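Local coordinates for cycloalternan-forming enzyme (Listeria monocytogenes serovar 1/2a, PDB 5F7U), which is a multidomain member of glycosyl hydrolase family 31, built round a TIM barrel and carrying bound glycans and magnesium ions, at residues I196-K200 / S201-M205; Y408-W411 / N412-Y416; V886-G890 / A891-K895. The protein carries 1 engineered substitution. All blocks are in the same frame, centred on the assembly; numbering follows the deposited sequence.

The three contacts come in series along one chain and lie far apart: centre-to-centre distances run from about 64 to 66 Å, and nearest atoms stay about 48 Å or more from each other. Contact 1 (196-205) is the turn of the hairpin formed by strands 194-200 and 203-209, in the galactose mutarotase-like region. Contact 2 (408-416) belongs to the TIM-barrel region, in the loop between strand 396-399 and helix 439-448, on the opposite side of the chain's centre from contact 1. Contact 3 (886-895) is a second hairpin, at the edge of a later antiparallel sheet. They share no strand or helix; among them, contact 2 alone includes glycan-pocket residues.

Contact 1: I196-K200 / S201-M205; sequences IEIQK and SPYRM
Met205 and Tyr203 pack against isoleucines of the preceding strand, on the face of the sheet that carries Ile198. Ile198 and Met205 lie side by side and point the same way, with Ile198 CG1 4.2 Å from Met205 CG. Ile196 reaches the same methylene more closely, its CG2 3.9 Å from Met205 CG. The other branch of Ile198, CG2, stands anti to the backbone N (chi1 of the residue -60°) and thereby meets Tyr203 CD1 at 3.7 Å, obliquely to the ring. Backbone bonds fix this register: Gln199 N donates to Arg204 O (2.9 Å), and Arg204 N returns a bond to Gln199 O (3.1 Å, N-H...O angle 153°). Gln199 O also receives the CA-H of Tyr203, CA to O 3.2 Å. The chain reverses through Ser201 and Pro202, joined by a cis peptide bond. Further out, Glu218 holds both the hydroxyl of Tyr203 and the N of Met205, while the Lys200 ammonium forms a salt bridge with Asp182. Leu151 of strand 148-153 touches both Ile198 and Met205. The short segments 196-200 and 203-205 run at 167° to each other, N to C, the geometry of an antiparallel beta hairpin, within the galactose mutarotase-like region of this family 31 protein.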
loop_
_atom_site.group_PDB
_atom_site.type_symbol
_atom_site.label_atom_id
_atom_site.label_comp_id
_atom_site.label_asym_id
_atom_site.label_seq_id
_atom_site.Cartn_x
_atom_site.Cartn_y
_atom_site.Cartn_z
ATOM N N ILE A 196 -25.232 18.876 2.925
ATOM C CA ILE A 196 -25.327 18.199 4.221
ATOM C C ILE A 196 -26.728 18.428 4.773
ATOM O O ILE A 196 -27.070 19.559 5.118
ATOM C CB ILE A 196 -24.255 18.700 5.220
ATOM C CG1 ILE A 196 -22.848 18.721 4.583
ATOM C CG2 ILE A 196 -24.282 17.856 6.506
ATOM C CD1 ILE A 196 -22.391 17.406 3.957
ATOM N N GLU A 197 -27.536 17.364 4.807
ATOM C CA GLU A 197 -28.931 17.461 5.232
ATOM C C GLU A 197 -29.062 16.907 6.630
ATOM O O GLU A 197 -28.828 15.709 6.853
ATOM C CB GLU A 197 -29.845 16.673 4.296
ATOM C CG GLU A 197 -29.944 17.220 2.893
ATOM C CD GLU A 197 -30.898 16.417 2.030
ATOM O OE1 GLU A 197 -32.018 16.080 2.490
ATOM O OE2 GLU A 197 -30.526 16.141 0.877
ATOM N N ILE A 198 -29.440 17.768 7.573
ATOM C CA ILE A 198 -29.503 17.377 8.989
ATOM C C ILE A 198 -30.940 17.531 9.494
ATOM O O ILE A 198 -31.426 18.647 9.627
ATOM C CB ILE A 198 -28.525 18.206 9.855
ATOM C CG1 ILE A 198 -27.077 18.018 9.372
ATOM C CG2 ILE A 198 -28.630 17.840 11.339
ATOM C CD1 ILE A 198 -26.212 19.206 9.697
ATOM N N GLN A 199 -31.606 16.409 9.749
ATOM C CA GLN A 199 -32.904 16.452 10.448
ATOM C C GLN A 199 -32.645 16.827 11.902
ATOM O O GLN A 199 -31.612 16.446 12.461
ATOM C CB GLN A 199 -33.662 15.122 10.334
ATOM C CG GLN A 199 -34.177 14.780 8.927
ATOM C CD GLN A 199 -35.187 15.777 8.319
ATOM O OE1 GLN A 199 -35.967 16.441 9.024
ATOM N NE2 GLN A 199 -35.178 15.874 6.989
ATOM N N LYS A 200 -33.548 17.610 12.497
ATOM C CA LYS A 200 -33.329 18.106 13.849
ATOM C C LYS A 200 -33.938 17.257 14.957
ATOM O O LYS A 200 -33.429 17.254 16.063
ATOM C CB LYS A 200 -33.832 19.540 13.989
ATOM C CG LYS A 200 -33.017 20.547 13.199
ATOM C CD LYS A 200 -33.506 21.938 13.539
ATOM C CE LYS A 200 -32.689 22.995 12.835
ATOM N NZ LYS A 200 -33.217 24.341 13.209
ATOM N N SER A 201 -35.032 16.556 14.673
ATOM C CA SER A 201 -35.754 15.842 15.715
ATOM C C SER A 201 -36.313 14.511 15.197
ATOM O O SER A 201 -37.379 14.501 14.586
ATOM C CB SER A 201 -36.862 16.733 16.294
ATOM O OG SER A 201 -37.543 16.065 17.349
ATOM N N PRO A 202 -35.618 13.392 15.429
ATOM C CA PRO A 202 -34.305 13.352 16.090
ATOM C C PRO A 202 -33.172 13.770 15.149
ATOM O O PRO A 202 -33.343 13.746 13.909
ATOM C CB PRO A 202 -34.162 11.878 16.484
ATOM C CG PRO A 202 -34.981 11.150 15.483
ATOM C CD PRO A 202 -36.160 12.036 15.207
ATOM N N TYR A 203 -32.048 14.190 15.734
ATOM C CA TYR A 203 -30.858 14.543 14.971
ATOM C C TYR A 203 -30.462 13.376 14.063
ATOM O O TYR A 203 -30.367 12.254 14.525
ATOM C CB TYR A 203 -29.686 14.919 15.894
ATOM C CG TYR A 203 -28.355 14.781 15.195
ATOM C CD1 TYR A 203 -27.937 15.740 14.258
ATOM C CD2 TYR A 203 -27.542 13.654 15.414
ATOM C CE1 TYR A 203 -26.727 15.587 13.578
ATOM C CE2 TYR A 203 -26.323 13.497 14.734
ATOM C CZ TYR A 203 -25.934 14.465 13.814
ATOM O OH TYR A 203 -24.754 14.320 13.121
ATOM N N ARG A 204 -30.263 13.656 12.777
ATOM C CA ARG A 204 -29.735 12.662 11.836
ATOM C C ARG A 204 -29.138 13.373 10.642
ATOM O O ARG A 204 -29.814 14.197 9.993
ATOM C CB ARG A 204 -30.841 11.691 11.375
ATOM C CG ARG A 204 -30.308 10.563 10.515
ATOM C CD ARG A 204 -31.405 9.579 10.130
ATOM N NE ARG A 204 -30.821 8.672 9.142
ATOM C CZ ARG A 204 -30.964 8.798 7.826
ATOM N NH1 ARG A 204 -31.750 9.752 7.316
ATOM N NH2 ARG A 204 -30.352 7.929 7.026
ATOM N N MET A 205 -27.876 13.046 10.350
ATOM C CA MET A 205 -27.145 13.653 9.238
ATOM C C MET A 205 -27.102 12.736 8.015
ATOM O O MET A 205 -26.827 11.544 8.145
ATOM C CB MET A 205 -25.704 13.947 9.667
ATOM C CG MET A 205 -24.860 14.599 8.582
ATOM S SD MET A 205 -23.145 14.823 9.055
ATOM C CE MET A 205 -23.281 16.084 10.319
#

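Contact 2: Y408-W411 / N412-Y416; sequences YYIW and NNATY. With GLC (alpha-D-glucopyranose), chain C; GLC (alpha-D-glucopyranose), chain F.
Ile410 and Tyr416 approach from opposite directions, and the delta methyl makes the touch: Ile410 CD1 lies 3.6 Å from Tyr416 CZ, oblique to the ring. The isoleucine chain runs nearly straight through CG1 to this methyl (chi2 171°), while its CG2 branch meets Ala414 CB at 3.9 Å. Tyr416 adopts a less common conformation, with CG between the backbone N and the carbonyl carbon (chi1 53°), which folds the ring back beside its own main chain. Ring and backbone thus embrace one glucose of chain C: its C2 sits 3.8 Å above the ring plane, over the centre, its O6 is hydrogen-bonded to Tyr416 OH at 2.8 Å, and its O2 accepts from Tyr416 N at 3.1 Å. Tyr416 O in turn accepts from both O2 and O3 of that sugar. The intervening chain is a type II beta turn, Trp411 to Ala414, in the loop between strand 396-399 and helix 439-448 of the TIM-barrel region. Ala414 N closes it on Trp411 O (3.1 Å, angle 158°), and a water donates to both Trp411 O and Ala414 O. The Trp411 indole leads away from the turn and meets Trp402 and Trp436 edge-to-face.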
loop_
_atom_site.group_PDB
_atom_site.type_symbol
_atom_site.label_atom_id
_atom_site.label_comp_id
_atom_site.label_asym_id
_atom_site.label_seq_id
_atom_site.Cartn_x
_atom_site.Cartn_y
_atom_site.Cartn_z
ATOM N N TYR A 408 23.457 -1.684 19.464
ATOM C CA TYR A 408 22.889 -1.463 18.126
ATOM C C TYR A 408 23.332 -0.158 17.451
ATOM O O TYR A 408 22.681 0.305 16.515
ATOM C CB TYR A 408 21.353 -1.642 18.119
ATOM C CG TYR A 408 20.991 -3.060 18.424
ATOM C CD1 TYR A 408 21.016 -4.027 17.412
ATOM C CD2 TYR A 408 20.689 -3.452 19.727
ATOM C CE1 TYR A 408 20.739 -5.348 17.689
ATOM C CE2 TYR A 408 20.410 -4.780 20.027
ATOM C CZ TYR A 408 20.432 -5.714 18.993
ATOM O OH TYR A 408 20.163 -7.037 19.282
ATOM N N TYR A 409 24.424 0.445 17.931
ATOM C CA TYR A 409 25.041 1.527 17.175
ATOM C C TYR A 409 26.549 1.343 16.962
ATOM O O TYR A 409 27.197 2.207 16.367
ATOM C CB TYR A 409 24.681 2.915 17.745
ATOM C CG TYR A 409 25.174 3.180 19.145
ATOM C CD1 TYR A 409 26.487 3.587 19.369
ATOM C CD2 TYR A 409 24.313 3.056 20.247
ATOM C CE1 TYR A 409 26.949 3.825 20.657
ATOM C CE2 TYR A 409 24.763 3.304 21.543
ATOM C CZ TYR A 409 26.079 3.690 21.735
ATOM O OH TYR A 409 26.560 3.962 23.003
ATOM N N ILE A 410 27.080 0.202 17.415
ATOM C CA ILE A 410 28.502 -0.131 17.298
ATOM C C ILE A 410 28.609 -1.399 16.450
ATOM O O ILE A 410 27.837 -2.346 16.643
ATOM C CB ILE A 410 29.148 -0.337 18.685
ATOM C CG1 ILE A 410 29.053 0.963 19.506
ATOM C CG2 ILE A 410 30.609 -0.823 18.582
ATOM C CD1 ILE A 410 29.454 0.819 20.974
ATOM N N TRP A 411 29.553 -1.385 15.506
ATOM C CA TRP A 411 29.841 -2.529 14.640
ATOM C C TRP A 411 30.262 -3.747 15.439
ATOM O O TRP A 411 31.020 -3.639 16.425
ATOM C CB TRP A 411 30.916 -2.162 13.601
ATOM C CG TRP A 411 30.352 -1.242 12.596
ATOM C CD1 TRP A 411 30.286 0.128 12.678
ATOM C CD2 TRP A 411 29.680 -1.614 11.377
ATOM N NE1 TRP A 411 29.628 0.634 11.557
ATOM C CE2 TRP A 411 29.249 -0.412 10.753
ATOM C CE3 TRP A 411 29.416 -2.850 10.742
ATOM C CZ2 TRP A 411 28.554 -0.404 9.536
ATOM C CZ3 TRP A 411 28.725 -2.835 9.517
ATOM C CH2 TRP A 411 28.308 -1.609 8.935
ATOM N N ASN A 412 29.797 -4.913 15.001
ATOM C CA ASN A 412 30.200 -6.162 15.643
ATOM C C ASN A 412 31.726 -6.305 15.699
ATOM O O ASN A 412 32.433 -5.952 14.742
ATOM C CB ASN A 412 29.587 -7.367 14.919
ATOM C CG ASN A 412 29.408 -8.555 15.831
ATOM O OD1 ASN A 412 29.670 -8.462 17.048
ATOM N ND2 ASN A 412 28.931 -9.680 15.269
ATOM N N ASN A 413 32.215 -6.791 16.843
ATOM C CA ASN A 413 33.652 -7.036 17.089
ATOM C C ASN A 413 34.517 -5.774 17.256
ATOM O O ASN A 413 35.730 -5.894 17.497
ATOM C CB ASN A 413 34.317 -7.943 16.015
ATOM C CG ASN A 413 33.615 -9.282 15.794
ATOM O OD1 ASN A 413 33.736 -9.846 14.709
ATOM N ND2 ASN A 413 32.911 -9.805 16.802
ATOM N N ALA A 414 33.919 -4.582 17.168
ATOM C CA ALA A 414 34.687 -3.334 17.360
ATOM C C ALA A 414 35.076 -3.180 18.825
ATOM O O ALA A 414 34.279 -3.464 19.725
ATOM C CB ALA A 414 33.896 -2.114 16.890
ATOM N N THR A 415 36.308 -2.751 19.053
ATOM C CA THR A 415 36.772 -2.469 20.416
ATOM C C THR A 415 36.975 -0.968 20.559
ATOM O O THR A 415 37.124 -0.266 19.551
ATOM C CB THR A 415 38.037 -3.264 20.780
ATOM O OG1 THR A 415 39.088 -2.982 19.842
ATOM C CG2 THR A 415 37.744 -4.767 20.792
ATOM N N TYR A 416 36.944 -0.485 21.807
ATOM C CA TYR A 416 36.899 0.956 22.132
ATOM C C TYR A 416 36.967 1.140 23.653
ATOM O O TYR A 416 36.686 0.200 24.410
ATOM C CB TYR A 416 35.593 1.592 21.612
ATOM C CG TYR A 416 34.354 0.847 22.077
ATOM C CD1 TYR A 416 33.747 1.159 23.307
ATOM C CD2 TYR A 416 33.809 -0.199 21.314
ATOM C CE1 TYR A 416 32.624 0.464 23.748
ATOM C CE2 TYR A 416 32.685 -0.898 21.751
ATOM C CZ TYR A 416 32.101 -0.563 22.963
ATOM O OH TYR A 416 30.997 -1.247 23.389
HETATM C C1 GLC C . 34.114 -3.586 23.712
HETATM C C2 GLC C . 35.112 -2.625 24.375
HETATM C C3 GLC C . 35.181 -2.842 25.890
HETATM C C4 GLC C . 33.792 -2.797 26.523
HETATM C C5 GLC C . 32.824 -3.752 25.808
HETATM C C6 GLC C . 31.395 -3.565 26.297
HETATM O O2 GLC C . 36.412 -2.788 23.804
HETATM O O3 GLC C . 35.997 -1.828 26.486
HETATM O O4 GLC C . 33.877 -3.151 27.904
HETATM O O5 GLC C . 32.843 -3.524 24.386
HETATM O O6 GLC C . 30.966 -2.227 26.005
HETATM C C1 GLC F . 16.959 -10.667 13.869
HETATM C C2 GLC F . 16.892 -11.233 15.294
HETATM C C3 GLC F . 17.346 -10.195 16.329
HETATM C C4 GLC F . 18.706 -9.604 15.961
HETATM C C5 GLC F . 18.607 -9.018 14.544
HETATM C C6 GLC F . 19.868 -8.316 14.055
HETATM O O2 GLC F . 15.550 -11.614 15.606
HETATM O O3 GLC F . 17.407 -10.789 17.631
HETATM O O4 GLC F . 19.052 -8.593 16.915
HETATM O O5 GLC F . 18.242 -10.062 13.619
HETATM O O6 GLC F . 20.885 -9.297 13.831
HETATM O O HOH W 1 31.583 -4.081 19.507
#

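Contact 3: V886-G890 / A891-K895; sequences VTIDG and ADVAK
Val886 O is gripped from across the hairpin by Val893 N, in a bond of 2.9 Å that is almost straight (N-H...O angle 176°). The CA-H of Asp892 approaches the same oxygen at a longer range. Two residues nearer the turn, past the non-hydrogen-bonded pair Thr887/Asp892, Ile888 N donates to Ala891 O at 2.9 Å, and the CA-H of Thr887 also points at that carbonyl. Ala891 N answers with a bond to Ile888 O, 3.1 Å long, in which the donor stands well above the carbonyl plane, 61° out of it. This off-plane approach closes a type I' turn from Ile888 to Ala891. Asp889 and Gly890 occupy the two central positions, both with positive phi, as that turn type demands.

A water ties the open end of the pairing: it accepts from Val886 N at 2.9 Å, and Val893 O and Asp892 OD2 are both placed to accept from it, though more acceptors surround this water than it has protons.

Val893 supplies the apolar link through both methyls. Its CG1, anti to the carbonyl carbon (chi1 -59°), meets Ile888 CG1 at 3.7 Å, the two side chains crossing at about a right angle. Its CG2 comes 3.9 Å from Val886 CB. Thr887 and Asp892 project from the same face, the one away from Ile888, and their side chains slant across one another, the methyl CG2 of Thr887 lying 3.8 Å from Asp892 OD1.

Strand 885-888 pairs along its other edge with strand 929-934, through backbone bonds of Thr887 with Val932 and of Asp889 with Ala930, whose N also binds the Asp889 carboxylate. Strand 891-892 is the outermost strand of this antiparallel sheet within the chain, while Val886 and Ile888 rest on Val920 and Ala922 of strand 917-922 in the neighbouring mixed sheet.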
loop_
_atom_site.group_PDB
_atom_site.type_symbol
_atom_site.label_atom_id
_atom_site.label_comp_id
_atom_site.label_asym_id
_atom_site.label_seq_id
_atom_site.Cartn_x
_atom_site.Cartn_y
_atom_site.Cartn_z
ATOM N N VAL A 886 7.118 10.076 -41.881
ATOM C CA VAL A 886 7.132 10.705 -40.556
ATOM C C VAL A 886 7.829 12.046 -40.717
ATOM O O VAL A 886 8.864 12.118 -41.358
ATOM C CB VAL A 886 7.839 9.837 -39.487
ATOM C CG1 VAL A 886 7.852 10.532 -38.125
ATOM C CG2 VAL A 886 7.145 8.486 -39.347
ATOM N N THR A 887 7.246 13.093 -40.142
ATOM C CA THR A 887 7.861 14.415 -40.153
ATOM C C THR A 887 8.135 14.900 -38.742
ATOM O O THR A 887 7.452 14.510 -37.783
ATOM C CB THR A 887 6.968 15.461 -40.846
ATOM O OG1 THR A 887 5.707 15.498 -40.173
ATOM C CG2 THR A 887 6.768 15.131 -42.322
ATOM N N ILE A 888 9.153 15.743 -38.621
ATOM C CA ILE A 888 9.418 16.452 -37.384
ATOM C C ILE A 888 9.553 17.905 -37.791
ATOM O O ILE A 888 10.381 18.238 -38.637
ATOM C CB ILE A 888 10.684 15.954 -36.655
ATOM C CG1 ILE A 888 10.563 14.451 -36.333
ATOM C CG2 ILE A 888 10.899 16.775 -35.384
ATOM C CD1 ILE A 888 11.728 13.855 -35.555
ATOM N N ASP A 889 8.708 18.752 -37.204
ATOM C CA ASP A 889 8.604 20.172 -37.575
ATOM C C ASP A 889 8.350 20.374 -39.079
ATOM O O ASP A 889 8.849 21.329 -39.687
ATOM C CB ASP A 889 9.823 20.972 -37.050
ATOM C CG ASP A 889 9.875 21.030 -35.519
ATOM O OD1 ASP A 889 8.815 20.915 -34.874
ATOM O OD2 ASP A 889 10.987 21.212 -34.956
ATOM N N GLY A 890 7.575 19.459 -39.665
ATOM C CA GLY A 890 7.222 19.497 -41.095
ATOM C C GLY A 890 8.221 18.839 -42.028
ATOM O O GLY A 890 7.909 18.603 -43.201
ATOM N N ALA A 891 9.429 18.571 -41.526
ATOM C CA ALA A 891 10.520 18.028 -42.337
ATOM C C ALA A 891 10.535 16.511 -42.242
ATOM O O ALA A 891 10.493 15.955 -41.136
ATOM C CB ALA A 891 11.860 18.602 -41.896
ATOM N N ASP A 892 10.584 15.849 -43.403
ATOM C CA ASP A 892 10.612 14.382 -43.470
ATOM C C ASP A 892 11.837 13.818 -42.771
ATOM O O ASP A 892 12.954 14.315 -42.960
ATOM C CB ASP A 892 10.569 13.889 -44.928
ATOM C CG ASP A 892 9.141 13.674 -45.446
ATOM O OD1 ASP A 892 8.418 14.657 -45.735
ATOM O OD2 ASP A 892 8.747 12.502 -45.593
ATOM N N VAL A 893 11.625 12.806 -41.932
ATOM C CA VAL A 893 12.743 12.070 -41.350
ATOM C C VAL A 893 12.894 10.716 -42.034
ATOM O O VAL A 893 11.908 10.122 -42.488
ATOM C CB VAL A 893 12.677 11.966 -39.804
ATOM C CG1 VAL A 893 12.653 13.360 -39.181
ATOM C CG2 VAL A 893 11.488 11.126 -39.341
ATOM N N ALA A 894 14.137 10.241 -42.104
ATOM C CA ALA A 894 14.482 9.115 -42.970
ATOM C C ALA A 894 14.022 7.787 -42.402
ATOM O O ALA A 894 14.244 7.499 -41.226
ATOM C CB ALA A 894 15.985 9.082 -43.232
ATOM N N LYS A 895 13.393 6.978 -43.250
ATOM C CA LYS A 895 13.074 5.607 -42.892
ATOM C C LYS A 895 14.357 4.791 -42.708
ATOM O O LYS A 895 15.232 4.753 -43.594
ATOM C CB LYS A 895 12.180 4.978 -43.958
ATOM C CG LYS A 895 11.757 3.550 -43.663
ATOM C CD LYS A 895 11.320 2.864 -44.947
ATOM C CE LYS A 895 10.676 1.525 -44.664
ATOM N NZ LYS A 895 9.226 1.691 -44.358
HETATM O O HOH W 2 9.354 10.324 -43.761
#